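Long-range contacts in ribokinase (Thermotoga maritima, PDB 1VM7), which probably phosphorylates D-ribose at O-5 with ATP and a divalent cation, most likely magnesium, to give D-ribose 5-phosphate: residues M13-S18 with S141-L146; A211-L216 with L233-N238; G104-E109 with I118-G123; A126-E131 with F152-E157. All blocks are in the same frame, centred on the assembly; numbering follows the deposited sequence.

Contact 1 of 4, residues M13-S18 with S141-L146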
loop_
_atom_site.group_PDB
_atom_site.type_symbol
_atom_site.label_atom_id
_atom_site.label_comp_id
_atom_site.label_asym_id
_atom_site.label_seq_id
_atom_site.Cartn_x
_atom_site.Cartn_y
_atom_site.Cartn_z
ATOM N N MET A 13 0.201 22.099 38.233
ATOM C CA MET A 13 -0.038 23.157 37.205
ATOM C C MET A 13 -1.127 22.681 36.262
ATOM O O MET A 13 -2.334 22.776 36.552
ATOM C CB MET A 13 1.247 23.444 36.403
ATOM N N PHE A 14 -0.697 22.143 35.133
ATOM C CA PHE A 14 -1.612 21.550 34.194
ATOM C C PHE A 14 -1.637 20.061 34.487
ATOM O O PHE A 14 -0.707 19.519 35.083
ATOM C CB PHE A 14 -1.161 21.848 32.752
ATOM C CG PHE A 14 -1.030 23.319 32.474
ATOM C CD1 PHE A 14 -2.142 24.069 32.143
ATOM C CD2 PHE A 14 0.189 23.971 32.631
ATOM C CE1 PHE A 14 -2.057 25.443 31.928
ATOM C CE2 PHE A 14 0.304 25.352 32.405
ATOM C CZ PHE A 14 -0.837 26.085 32.046
ATOM N N LEU A 15 -2.723 19.411 34.109
ATOM C CA LEU A 15 -2.832 17.963 34.249
ATOM C C LEU A 15 -2.093 17.295 33.089
ATOM O O LEU A 15 -2.092 17.813 31.975
ATOM C CB LEU A 15 -4.298 17.528 34.280
ATOM C CG LEU A 15 -5.112 18.149 35.415
ATOM C CD1 LEU A 15 -6.557 17.626 35.439
ATOM C CD2 LEU A 15 -4.436 17.900 36.759
ATOM N N VAL A 16 -1.431 16.173 33.368
ATOM C CA VAL A 16 -0.592 15.522 32.369
ATOM C C VAL A 16 -1.426 14.518 31.600
ATOM O O VAL A 16 -2.140 13.715 32.204
ATOM C CB VAL A 16 0.644 14.823 32.994
ATOM C CG1 VAL A 16 1.367 13.988 31.952
ATOM C CG2 VAL A 16 1.578 15.851 33.583
ATOM N N ILE A 17 -1.326 14.589 30.272
ATOM C CA ILE A 17 -2.112 13.742 29.358
ATOM C C ILE A 17 -1.266 12.618 28.717
ATOM O O ILE A 17 -0.168 12.847 28.195
ATOM C CB ILE A 17 -2.742 14.566 28.190
ATOM C CG1 ILE A 17 -3.691 15.648 28.711
ATOM C CG2 ILE A 17 -3.437 13.625 27.172
ATOM C CD1 ILE A 17 -4.194 16.607 27.633
ATOM N N SER A 18 -1.805 11.406 28.768
ATOM C CA SER A 18 -1.284 10.285 28.023
ATOM C C SER A 18 -2.330 9.798 27.051
ATOM O O SER A 18 -3.519 9.777 27.367
ATOM C CB SER A 18 -0.931 9.145 28.955
ATOM O OG SER A 18 0.176 9.480 29.754
ATOM N N SER A 141 0.554 10.304 34.706
ATOM C CA SER A 141 -0.454 11.076 33.972
ATOM C C SER A 141 -1.746 11.250 34.773
ATOM O O SER A 141 -2.034 10.472 35.675
ATOM C CB SER A 141 -0.779 10.393 32.629
ATOM O OG SER A 141 0.372 10.307 31.798
ATOM N N ASP A 142 -2.518 12.280 34.419
ATOM C CA ASP A 142 -3.781 12.606 35.078
ATOM C C ASP A 142 -4.982 12.454 34.169
ATOM O O ASP A 142 -6.090 12.267 34.649
ATOM C CB ASP A 142 -3.766 14.037 35.626
ATOM C CG ASP A 142 -2.574 14.305 36.495
ATOM O OD1 ASP A 142 -2.550 13.852 37.653
ATOM O OD2 ASP A 142 -1.642 14.960 36.003
ATOM N N ILE A 143 -4.754 12.524 32.862
ATOM C CA ILE A 143 -5.799 12.343 31.861
ATOM C C ILE A 143 -5.352 11.281 30.848
ATOM O O ILE A 143 -4.209 11.270 30.404
ATOM C CB ILE A 143 -6.122 13.651 31.104
ATOM C CG1 ILE A 143 -6.609 14.745 32.060
ATOM C CG2 ILE A 143 -7.151 13.385 29.993
ATOM C CD1 ILE A 143 -6.725 16.135 31.409
ATOM N N LEU A 144 -6.267 10.390 30.501
ATOM C CA LEU A 144 -5.981 9.265 29.624
ATOM C C LEU A 144 -6.921 9.217 28.456
ATOM O O LEU A 144 -8.154 9.137 28.630
ATOM C CB LEU A 144 -6.096 7.937 30.386
ATOM C CG LEU A 144 -5.947 6.631 29.580
ATOM C CD1 LEU A 144 -4.615 6.580 28.922
ATOM C CD2 LEU A 144 -6.125 5.417 30.495
ATOM N N LEU A 145 -6.340 9.253 27.250
ATOM C CA LEU A 145 -7.128 9.093 26.026
ATOM C C LEU A 145 -6.956 7.712 25.405
ATOM O O LEU A 145 -5.844 7.233 25.191
ATOM C CB LEU A 145 -6.807 10.137 24.981
ATOM C CG LEU A 145 -7.542 11.455 25.174
ATOM C CD1 LEU A 145 -7.081 12.051 26.463
ATOM C CD2 LEU A 145 -7.202 12.367 24.039
ATOM N N LEU A 146 -8.095 7.099 25.125
ATOM C CA LEU A 146 -8.169 5.762 24.582
ATOM C C LEU A 146 -9.077 5.790 23.370
ATOM O O LEU A 146 -9.953 6.646 23.270
ATOM C CB LEU A 146 -8.727 4.802 25.635
ATOM C CG LEU A 146 -7.925 4.619 26.923
ATOM C CD1 LEU A 146 -8.693 3.842 28.010
ATOM C CD2 LEU A 146 -6.626 3.909 26.597
#
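Ile17 and Ile143 lie side by side and point the same way, CG1 of Ile17 resting 4.0 Å from CB of Ile143. Such alignment is what a parallel bridge between these two residues produces, and Leu145 adds to the same face by bringing CD1 against Ile17 CG2. Before the ladder begins, the side chains turn differently: Leu15 and Asp142 meet at about a right angle, and the CB of Leu15 also touches Ile143 CD1. The Asp142 carboxylate is turned toward the backbone of the 13-18 segment, its CG anti to its own carbonyl carbon (chi1 -53°). There OD2 takes the Val16 N-H through its anti lone pair, at 2.9 Å and 178°. Val16 O is gripped twice, by Asp142 N at 2.7 Å and by Ile143 N at 2.9 Å, both donors tilted out of the carbonyl plane. Ser18 then carries the parallel ladder forward, its N bonded to Ile143 O and its O to Leu145 N. These strands are central in the large sheet of the PfkB fold: Ile143 and Leu145 also touch Ile167 of strand 165-168, helix 256-269 packs on the Ile17 face through Ala265, and helix 152-161 meets Leu144 through Cys158.

Contact 2 of 4, residues A211-L216 with L233-N238; sequences AAEKFL and LLVNKN
Helix 211-216 and strand 233-236 run in roughly the same direction, their segment axes 35° apart and 8.2 Å from each other at closest approach. Ala212 and Val235 meet where the backbones come near, with CB of the alanine 3.7 Å from Val235 CG2 and 4.0 Å from CG1, so that its methyl sits against both branches of the valine. One turn later Leu216 reaches the strand with its two methyls. Leu216 CD1 touches Val235 CG1 at 3.8 Å. Leu216 CD1 also lies 3.6 Å from Asn236 C, while Leu216 CD2 sits 3.8 Å from Val235 O. With CG anti to the carbonyl carbon (chi1 -66°) and the chain extended beyond it, the leucine fork is laid along the backbone of Asn236, from Val235 O to the Asn236 carbonyl carbon. Val235 holds its CG1 anti to the backbone N, which puts that methyl between Ala212 and Leu216. The polar ends have partners elsewhere: Glu213 OE1 forms a salt bridge with Lys210, and Asn236 ND2 bonds to Asn222 OD1. Helix 208-217 is therefore joined to the antiparallel part of the large sheet, at the strand next to its edge strand 239-243, by apolar contact, which depends on the fit of methyl groups and fixes no polar atom across the interface.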
loop_
_atom_site.group_PDB
_atom_site.type_symbol
_atom_site.label_atom_id
_atom_site.label_comp_id
_atom_site.label_asym_id
_atom_site.label_seq_id
_atom_site.Cartn_x
_atom_site.Cartn_y
_atom_site.Cartn_z
ATOM N N ALA A 211 -29.641 6.687 24.808
ATOM C CA ALA A 211 -28.487 5.793 24.813
ATOM C C ALA A 211 -27.415 6.323 25.774
ATOM O O ALA A 211 -26.824 5.570 26.575
ATOM C CB ALA A 211 -27.889 5.681 23.418
ATOM N N ALA A 212 -27.144 7.627 25.658
ATOM C CA ALA A 212 -26.172 8.275 26.500
ATOM C C ALA A 212 -26.551 8.062 27.956
ATOM O O ALA A 212 -25.668 7.773 28.781
ATOM C CB ALA A 212 -26.077 9.733 26.185
ATOM N N GLU A 213 -27.848 8.183 28.253
ATOM C CA GLU A 213 -28.355 7.956 29.596
ATOM C C GLU A 213 -28.088 6.552 30.078
ATOM O O GLU A 213 -27.740 6.355 31.231
ATOM C CB GLU A 213 -29.843 8.207 29.668
ATOM C CG GLU A 213 -30.227 9.644 29.945
ATOM C CD GLU A 213 -31.647 9.743 30.511
ATOM O OE1 GLU A 213 -32.401 8.741 30.434
ATOM O OE2 GLU A 213 -32.003 10.808 31.066
ATOM N N LYS A 214 -28.273 5.569 29.208
ATOM C CA LYS A 214 -28.039 4.189 29.614
ATOM C C LYS A 214 -26.595 3.946 29.909
ATOM O O LYS A 214 -26.277 3.174 30.794
ATOM C CB LYS A 214 -28.533 3.206 28.581
ATOM C CG LYS A 214 -29.993 3.234 28.530
ATOM C CD LYS A 214 -30.622 2.285 27.560
ATOM C CE LYS A 214 -32.101 2.368 27.736
ATOM N NZ LYS A 214 -32.495 2.188 29.195
ATOM N N PHE A 215 -25.704 4.596 29.172
ATOM C CA PHE A 215 -24.297 4.453 29.479
ATOM C C PHE A 215 -23.962 5.003 30.866
ATOM O O PHE A 215 -23.185 4.402 31.608
ATOM C CB PHE A 215 -23.433 5.076 28.395
ATOM C CG PHE A 215 -23.259 4.179 27.224
ATOM C CD1 PHE A 215 -22.607 2.951 27.383
ATOM C CD2 PHE A 215 -23.770 4.517 25.985
ATOM C CE1 PHE A 215 -22.448 2.084 26.323
ATOM C CE2 PHE A 215 -23.617 3.648 24.904
ATOM C CZ PHE A 215 -22.949 2.425 25.075
ATOM N N LEU A 216 -24.600 6.111 31.234
ATOM C CA LEU A 216 -24.517 6.615 32.606
ATOM C C LEU A 216 -24.886 5.530 33.631
ATOM O O LEU A 216 -24.242 5.441 34.680
ATOM C CB LEU A 216 -25.429 7.824 32.839
ATOM C CG LEU A 216 -25.159 9.134 32.115
ATOM C CD1 LEU A 216 -26.133 10.192 32.576
ATOM C CD2 LEU A 216 -23.725 9.600 32.331
ATOM N N LEU A 233 -23.393 16.732 22.120
ATOM C CA LEU A 233 -24.276 16.583 23.246
ATOM C C LEU A 233 -23.465 16.129 24.437
ATOM O O LEU A 233 -22.722 15.156 24.327
ATOM C CB LEU A 233 -25.351 15.540 22.898
ATOM C CG LEU A 233 -26.392 15.233 23.958
ATOM C CD1 LEU A 233 -27.246 16.462 24.208
ATOM C CD2 LEU A 233 -27.254 14.024 23.521
ATOM N N LEU A 234 -23.591 16.839 25.558
ATOM C CA LEU A 234 -22.997 16.406 26.820
ATOM C C LEU A 234 -24.105 15.879 27.693
ATOM O O LEU A 234 -25.087 16.560 27.896
ATOM C CB LEU A 234 -22.296 17.569 27.538
ATOM C CG LEU A 234 -21.704 17.301 28.941
ATOM C CD1 LEU A 234 -20.745 16.097 28.982
ATOM C CD2 LEU A 234 -21.002 18.549 29.483
ATOM N N VAL A 235 -23.937 14.663 28.201
ATOM C CA VAL A 235 -24.912 14.038 29.080
ATOM C C VAL A 235 -24.198 13.534 30.324
ATOM O O VAL A 235 -23.250 12.747 30.240
ATOM C CB VAL A 235 -25.619 12.841 28.383
ATOM C CG1 VAL A 235 -26.646 12.165 29.311
ATOM C CG2 VAL A 235 -26.278 13.299 27.094
ATOM N N ASN A 236 -24.646 14.013 31.476
ATOM C CA ASN A 236 -24.215 13.471 32.761
ATOM C C ASN A 236 -25.377 13.514 33.754
ATOM O O ASN A 236 -26.477 13.958 33.401
ATOM C CB ASN A 236 -22.993 14.231 33.278
ATOM C CG ASN A 236 -23.034 15.714 32.934
ATOM O OD1 ASN A 236 -24.053 16.387 33.111
ATOM N ND2 ASN A 236 -21.920 16.227 32.445
ATOM N N LYS A 237 -25.142 13.024 34.973
ATOM C CA LYS A 237 -26.153 13.070 36.054
ATOM C C LYS A 237 -26.842 14.429 36.212
ATOM O O LYS A 237 -28.021 14.488 36.509
ATOM C CB LYS A 237 -25.559 12.644 37.405
ATOM C CG LYS A 237 -24.266 13.355 37.817
ATOM C CD LYS A 237 -24.274 13.630 39.320
ATOM C CE LYS A 237 -22.963 14.243 39.806
ATOM N NZ LYS A 237 -23.098 14.534 41.277
ATOM N N ASN A 238 -26.100 15.510 36.003
ATOM C CA ASN A 238 -26.574 16.855 36.315
ATOM C C ASN A 238 -27.144 17.634 35.137
ATOM O O ASN A 238 -27.805 18.658 35.347
ATOM C CB ASN A 238 -25.426 17.679 36.947
ATOM C CG ASN A 238 -25.432 17.623 38.472
#

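Contact 3 of 4, residues G104-E109 with I118-G123; sequences GRAFIE and IIIFPG
Ile118 and Ile108 stand side by side, pointing the same way from a non-hydrogen-bonded antiparallel pair whose CA atoms are 4.5 Å apart. From the CB of Ile118 the chain forks. CG2, anti to the backbone N, reaches the CB of Ala106 at 4.1 Å and also lies near Ile108 CG1. The longer branch takes CG1, with chi1 -53°, to 4.0 Å from Ile108 CG1 and close to Ile108 CG2. At the tip, CD1 continues along Ile108 CG1. With both outer branches of Ile118 removed, as in an alanine, a gap would probably open beside Ile108 and the Ala106 methyl would have less cover. The two strands form a beta hairpin, their axes 171° apart, within the small four-stranded sheet that, as in other ribokinases, makes the lid over the sugar site. Ala106 lies close to Asn24, a predicted substrate residue, and the strand of Ile118 to Ile120 pairs in parallel with a strand of the second subunit, carrying the sheet across the dimer interface. On the other face Phe107 and Arg105 are flanked by Ile119 and Phe121. Phe107 N gives a nearly straight bond to Ile119 O (2.7 Å, 177°), and the same oxygen lies at the edge of the Phe107 ring, 3.5 Å from CD1. The CG of Arg105 approaches CB of Phe121 at 4.1 Å, while its guanidinium turns elsewhere, to Asp78 and Thr103 O.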
loop_
_atom_site.group_PDB
_atom_site.type_symbol
_atom_site.label_atom_id
_atom_site.label_comp_id
_atom_site.label_asym_id
_atom_site.label_seq_id
_atom_site.Cartn_x
_atom_site.Cartn_y
_atom_site.Cartn_z
ATOM N N GLY A 104 1.641 -0.185 11.401
ATOM C CA GLY A 104 0.273 -0.331 10.912
ATOM C C GLY A 104 0.081 0.577 9.704
ATOM O O GLY A 104 0.677 1.702 9.626
ATOM N N ARG A 105 -0.685 0.079 8.750
ATOM C CA ARG A 105 -0.942 0.793 7.505
ATOM C C ARG A 105 -2.344 0.548 6.978
ATOM O O ARG A 105 -2.975 -0.459 7.300
ATOM C CB ARG A 105 0.130 0.491 6.480
ATOM C CG ARG A 105 0.293 -0.907 5.984
ATOM C CD ARG A 105 1.679 -1.033 5.392
ATOM N NE ARG A 105 2.658 -0.809 6.437
ATOM C CZ ARG A 105 3.975 -0.686 6.288
ATOM N NH1 ARG A 105 4.569 -0.778 5.107
ATOM N NH2 ARG A 105 4.712 -0.472 7.364
ATOM N N ALA A 106 -2.866 1.513 6.268
ATOM C CA ALA A 106 -4.174 1.372 5.639
ATOM C C ALA A 106 -3.970 1.726 4.173
ATOM O O ALA A 106 -3.310 2.729 3.829
ATOM C CB ALA A 106 -5.187 2.258 6.284
ATOM N N PHE A 107 -4.489 0.868 3.310
ATOM C CA PHE A 107 -4.370 1.045 1.862
ATOM C C PHE A 107 -5.717 1.494 1.335
ATOM O O PHE A 107 -6.684 0.713 1.326
ATOM C CB PHE A 107 -3.983 -0.256 1.205
ATOM C CG PHE A 107 -2.687 -0.791 1.692
ATOM C CD1 PHE A 107 -2.638 -1.623 2.804
ATOM C CD2 PHE A 107 -1.507 -0.453 1.066
ATOM C CE1 PHE A 107 -1.432 -2.125 3.248
ATOM C CE2 PHE A 107 -0.292 -0.984 1.512
ATOM C CZ PHE A 107 -0.261 -1.806 2.595
ATOM N N ILE A 108 -5.766 2.754 0.918
ATOM C CA ILE A 108 -7.010 3.431 0.629
ATOM C C ILE A 108 -7.060 3.673 -0.870
ATOM O O ILE A 108 -6.273 4.442 -1.417
ATOM C CB ILE A 108 -7.131 4.784 1.388
ATOM C CG1 ILE A 108 -6.944 4.601 2.898
ATOM C CG2 ILE A 108 -8.496 5.472 1.054
ATOM C CD1 ILE A 108 -6.614 5.870 3.660
ATOM N N GLU A 109 -7.975 2.994 -1.546
ATOM C CA GLU A 109 -8.148 3.169 -2.998
ATOM C C GLU A 109 -9.276 4.137 -3.205
ATOM O O GLU A 109 -10.358 3.875 -2.746
ATOM C CB GLU A 109 -8.427 1.821 -3.667
ATOM C CG GLU A 109 -8.641 1.876 -5.176
ATOM C CD GLU A 109 -8.801 0.485 -5.832
ATOM O OE1 GLU A 109 -8.744 -0.561 -5.133
ATOM O OE2 GLU A 109 -8.964 0.451 -7.066
ATOM N N ILE A 118 -10.911 0.488 1.649
ATOM C CA ILE A 118 -9.753 0.478 2.540
ATOM C C ILE A 118 -9.430 -0.952 2.982
ATOM O O ILE A 118 -10.315 -1.697 3.454
ATOM C CB ILE A 118 -10.037 1.352 3.793
ATOM C CG1 ILE A 118 -10.486 2.760 3.405
ATOM C CG2 ILE A 118 -8.861 1.459 4.670
ATOM C CD1 ILE A 118 -10.572 3.733 4.626
ATOM N N ILE A 119 -8.161 -1.328 2.804
ATOM C CA ILE A 119 -7.606 -2.507 3.440
ATOM C C ILE A 119 -6.692 -2.048 4.575
ATOM O O ILE A 119 -5.773 -1.261 4.342
ATOM C CB ILE A 119 -6.800 -3.336 2.469
ATOM C CG1 ILE A 119 -7.721 -3.962 1.396
ATOM C CG2 ILE A 119 -6.094 -4.448 3.217
ATOM C CD1 ILE A 119 -6.960 -4.369 0.128
ATOM N N ILE A 120 -6.951 -2.560 5.778
ATOM C CA ILE A 120 -6.242 -2.173 6.971
ATOM C C ILE A 120 -5.353 -3.302 7.452
ATOM O O ILE A 120 -5.830 -4.398 7.653
ATOM C CB ILE A 120 -7.220 -1.791 8.111
ATOM C CG1 ILE A 120 -7.872 -0.458 7.766
ATOM C CG2 ILE A 120 -6.450 -1.653 9.450
ATOM C CD1 ILE A 120 -8.934 -0.033 8.706
ATOM N N PHE A 121 -4.065 -3.004 7.634
ATOM C CA PHE A 121 -3.121 -3.948 8.202
ATOM C C PHE A 121 -2.724 -3.415 9.553
ATOM O O PHE A 121 -1.974 -2.429 9.664
ATOM C CB PHE A 121 -1.919 -4.113 7.309
ATOM C CG PHE A 121 -0.866 -5.012 7.882
ATOM C CD1 PHE A 121 -1.078 -6.357 7.973
ATOM C CD2 PHE A 121 0.332 -4.494 8.329
ATOM C CE1 PHE A 121 -0.086 -7.188 8.485
ATOM C CE2 PHE A 121 1.328 -5.321 8.810
ATOM C CZ PHE A 121 1.104 -6.652 8.892
ATOM N N PRO A 122 -3.277 -4.010 10.603
ATOM C CA PRO A 122 -2.945 -3.478 11.923
ATOM C C PRO A 122 -1.478 -3.447 12.278
ATOM O O PRO A 122 -1.008 -2.477 12.872
ATOM C CB PRO A 122 -3.733 -4.360 12.868
ATOM C CG PRO A 122 -4.859 -4.865 12.050
ATOM C CD PRO A 122 -4.326 -5.035 10.676
ATOM N N GLY A 123 -0.787 -4.510 11.946
ATOM C CA GLY A 123 0.638 -4.593 12.143
ATOM C C GLY A 123 0.990 -4.362 13.591
ATOM O O GLY A 123 0.381 -4.958 14.501
#

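Contact 4 of 4, residues A126-E131 with F152-E157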
loop_
_atom_site.group_PDB
_atom_site.type_symbol
_atom_site.label_atom_id
_atom_site.label_comp_id
_atom_site.label_asym_id
_atom_site.label_seq_id
_atom_site.Cartn_x
_atom_site.Cartn_y
_atom_site.Cartn_z
ATOM N N ALA A 126 -1.286 -4.218 16.785
ATOM C CA ALA A 126 -1.773 -5.443 17.392
ATOM C C ALA A 126 -0.829 -5.967 18.477
ATOM O O ALA A 126 -1.185 -6.868 19.226
ATOM C CB ALA A 126 -1.990 -6.501 16.298
ATOM N N GLU A 127 0.376 -5.415 18.547
ATOM C CA GLU A 127 1.345 -5.836 19.517
ATOM C C GLU A 127 1.277 -5.050 20.803
ATOM O O GLU A 127 1.994 -5.363 21.738
ATOM C CB GLU A 127 2.732 -5.725 18.910
ATOM C CG GLU A 127 2.923 -6.579 17.684
ATOM C CD GLU A 127 2.710 -8.070 17.942
ATOM O OE1 GLU A 127 3.496 -8.708 18.705
ATOM O OE2 GLU A 127 1.757 -8.619 17.341
ATOM N N LEU A 128 0.415 -4.049 20.862
ATOM C CA LEU A 128 0.295 -3.199 22.023
ATOM C C LEU A 128 -0.600 -3.888 23.038
ATOM O O LEU A 128 -1.805 -3.602 23.155
ATOM C CB LEU A 128 -0.235 -1.838 21.630
ATOM C CG LEU A 128 -0.381 -0.811 22.758
ATOM C CD1 LEU A 128 0.675 -0.955 23.888
ATOM C CD2 LEU A 128 -0.385 0.586 22.175
ATOM N N LYS A 129 0.042 -4.779 23.781
ATOM C CA LYS A 129 -0.595 -5.622 24.781
ATOM C C LYS A 129 -0.292 -5.093 26.174
ATOM O O LYS A 129 0.605 -4.240 26.383
ATOM C CB LYS A 129 -0.091 -7.063 24.640
ATOM C CG LYS A 129 -0.509 -7.738 23.301
ATOM C CD LYS A 129 0.444 -8.873 22.943
ATOM C CE LYS A 129 0.206 -9.408 21.540
ATOM N NZ LYS A 129 -1.165 -9.940 21.416
ATOM N N LYS A 130 -1.037 -5.631 27.131
ATOM C CA LYS A 130 -1.033 -5.101 28.489
ATOM C C LYS A 130 0.344 -5.221 29.135
ATOM O O LYS A 130 0.718 -4.348 29.909
ATOM C CB LYS A 130 -2.202 -5.699 29.294
ATOM C CG LYS A 130 -2.174 -7.210 29.492
ATOM C CD LYS A 130 -3.566 -7.754 29.837
ATOM C CE LYS A 130 -3.467 -9.002 30.683
ATOM N NZ LYS A 130 -2.480 -9.987 30.133
ATOM N N GLU A 131 1.113 -6.228 28.715
ATOM C CA GLU A 131 2.474 -6.470 29.179
ATOM C C GLU A 131 3.493 -5.407 28.756
ATOM O O GLU A 131 4.575 -5.325 29.331
ATOM C CB GLU A 131 2.905 -7.838 28.683
ATOM C CG GLU A 131 2.113 -8.984 29.326
ATOM C CD GLU A 131 0.788 -9.260 28.638
ATOM O OE1 GLU A 131 0.582 -8.751 27.501
ATOM O OE2 GLU A 131 -0.044 -9.986 29.229
ATOM N N PHE A 152 -8.328 -4.778 22.523
ATOM C CA PHE A 152 -9.242 -4.203 23.480
ATOM C C PHE A 152 -8.746 -4.449 24.905
ATOM O O PHE A 152 -8.875 -3.606 25.784
ATOM C CB PHE A 152 -10.643 -4.776 23.318
ATOM C CG PHE A 152 -11.614 -4.128 24.220
ATOM C CD1 PHE A 152 -11.948 -2.794 24.020
ATOM C CD2 PHE A 152 -12.102 -4.800 25.334
ATOM C CE1 PHE A 152 -12.823 -2.153 24.868
ATOM C CE2 PHE A 152 -12.980 -4.163 26.201
ATOM C CZ PHE A 152 -13.340 -2.837 25.968
ATOM N N GLU A 153 -8.156 -5.610 25.125
ATOM C CA GLU A 153 -7.674 -5.969 26.459
ATOM C C GLU A 153 -6.724 -4.936 27.032
ATOM O O GLU A 153 -6.626 -4.779 28.260
ATOM C CB GLU A 153 -6.935 -7.316 26.463
ATOM C CG GLU A 153 -5.614 -7.292 25.656
ATOM C CD GLU A 153 -4.568 -8.243 26.195
ATOM O OE1 GLU A 153 -4.960 -9.327 26.660
ATOM O OE2 GLU A 153 -3.357 -7.894 26.148
ATOM N N THR A 154 -5.987 -4.269 26.146
ATOM C CA THR A 154 -5.035 -3.268 26.576
ATOM C C THR A 154 -5.784 -2.008 26.931
ATOM O O THR A 154 -5.599 -1.447 28.003
ATOM C CB THR A 154 -3.983 -2.977 25.503
ATOM O OG1 THR A 154 -3.193 -4.143 25.313
ATOM C CG2 THR A 154 -3.051 -1.830 25.936
ATOM N N THR A 155 -6.644 -1.577 26.021
ATOM C CA THR A 155 -7.512 -0.444 26.260
ATOM C C THR A 155 -8.257 -0.655 27.570
ATOM O O THR A 155 -8.249 0.207 28.435
ATOM C CB THR A 155 -8.505 -0.274 25.089
ATOM O OG1 THR A 155 -7.769 0.059 23.921
ATOM C CG2 THR A 155 -9.545 0.825 25.359
ATOM N N LEU A 156 -8.879 -1.811 27.717
ATOM C CA LEU A 156 -9.650 -2.095 28.900
ATOM C C LEU A 156 -8.794 -2.034 30.181
ATOM O O LEU A 156 -9.186 -1.448 31.190
ATOM C CB LEU A 156 -10.301 -3.468 28.767
ATOM C CG LEU A 156 -11.040 -4.003 29.984
ATOM C CD1 LEU A 156 -12.083 -3.004 30.495
ATOM C CD2 LEU A 156 -11.677 -5.337 29.611
ATOM N N GLU A 157 -7.627 -2.658 30.133
ATOM C CA GLU A 157 -6.775 -2.722 31.299
ATOM C C GLU A 157 -6.331 -1.325 31.706
ATOM O O GLU A 157 -6.289 -1.031 32.889
ATOM C CB GLU A 157 -5.571 -3.642 31.048
ATOM C CG GLU A 157 -4.769 -3.995 32.296
ATOM C CD GLU A 157 -5.541 -4.854 33.284
ATOM O OE1 GLU A 157 -6.779 -5.047 33.129
ATOM O OE2 GLU A 157 -4.900 -5.344 34.234
#
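Thr154 OG1 donates a 2.6 Å hydrogen bond to Leu128 O, the shortest polar link between the loop 126-131 and helix 152-157. The hydroxyl comes in at 123° to the C=O bond, well off its axis, and OG1 also lies 3.0 Å from CA of Lys129. Leu128 is the centre of an inverse gamma turn, and its carbonyl oxygen faces the helix here. Next to it, Glu153 OE2 receives a weak bond of 3.4 Å from Lys130 N. The Lys130 and Glu153 side chains cross at about a right angle, so that the lysine's CG and CD pass the carboxylate, CG standing 3.6 Å from OE2. The first torsion of Lys130 (chi1 62°) sets CG between the backbone N and the carbonyl carbon, and the bend at chi4 brings NZ round to Glu131 OE2, a salt bridge of 2.6 Å. Lys130 NZ is 4.3 Å from Glu153 OE1, near enough that it probably eases the like-charge approach of Glu131 and Glu153. Were Lys130 cut back to an alanine, Glu131 would probably lose its salt-bridge mate and the Glu153 carboxylate its methylene cover. Here two side chains from the first turn of helix 152-161 hold the connection between the lid hairpin and the large-sheet domain of a PfkB kinase.

From the N terminus, segment 13-18 enters the large sheet and waits until 141-146 for its partner, so contact 1 closes a long loop. Within that loop the hairpin of contact 3 opens and closes, on the opposite side of the chain's centre. Contact 4 begins directly after it, at 126-131, but ends at 152-157, beyond strand 143-146; contacts 1 and 4 therefore cross, and they touch where Leu146 packs on Thr155. Contact 2 follows in series, about 23 Å from contact 1 between centres, and joins a helix to the far part of the same sheet. Together they link the middle of the large sheet, its antiparallel end, the connecting loop and the lid hairpin.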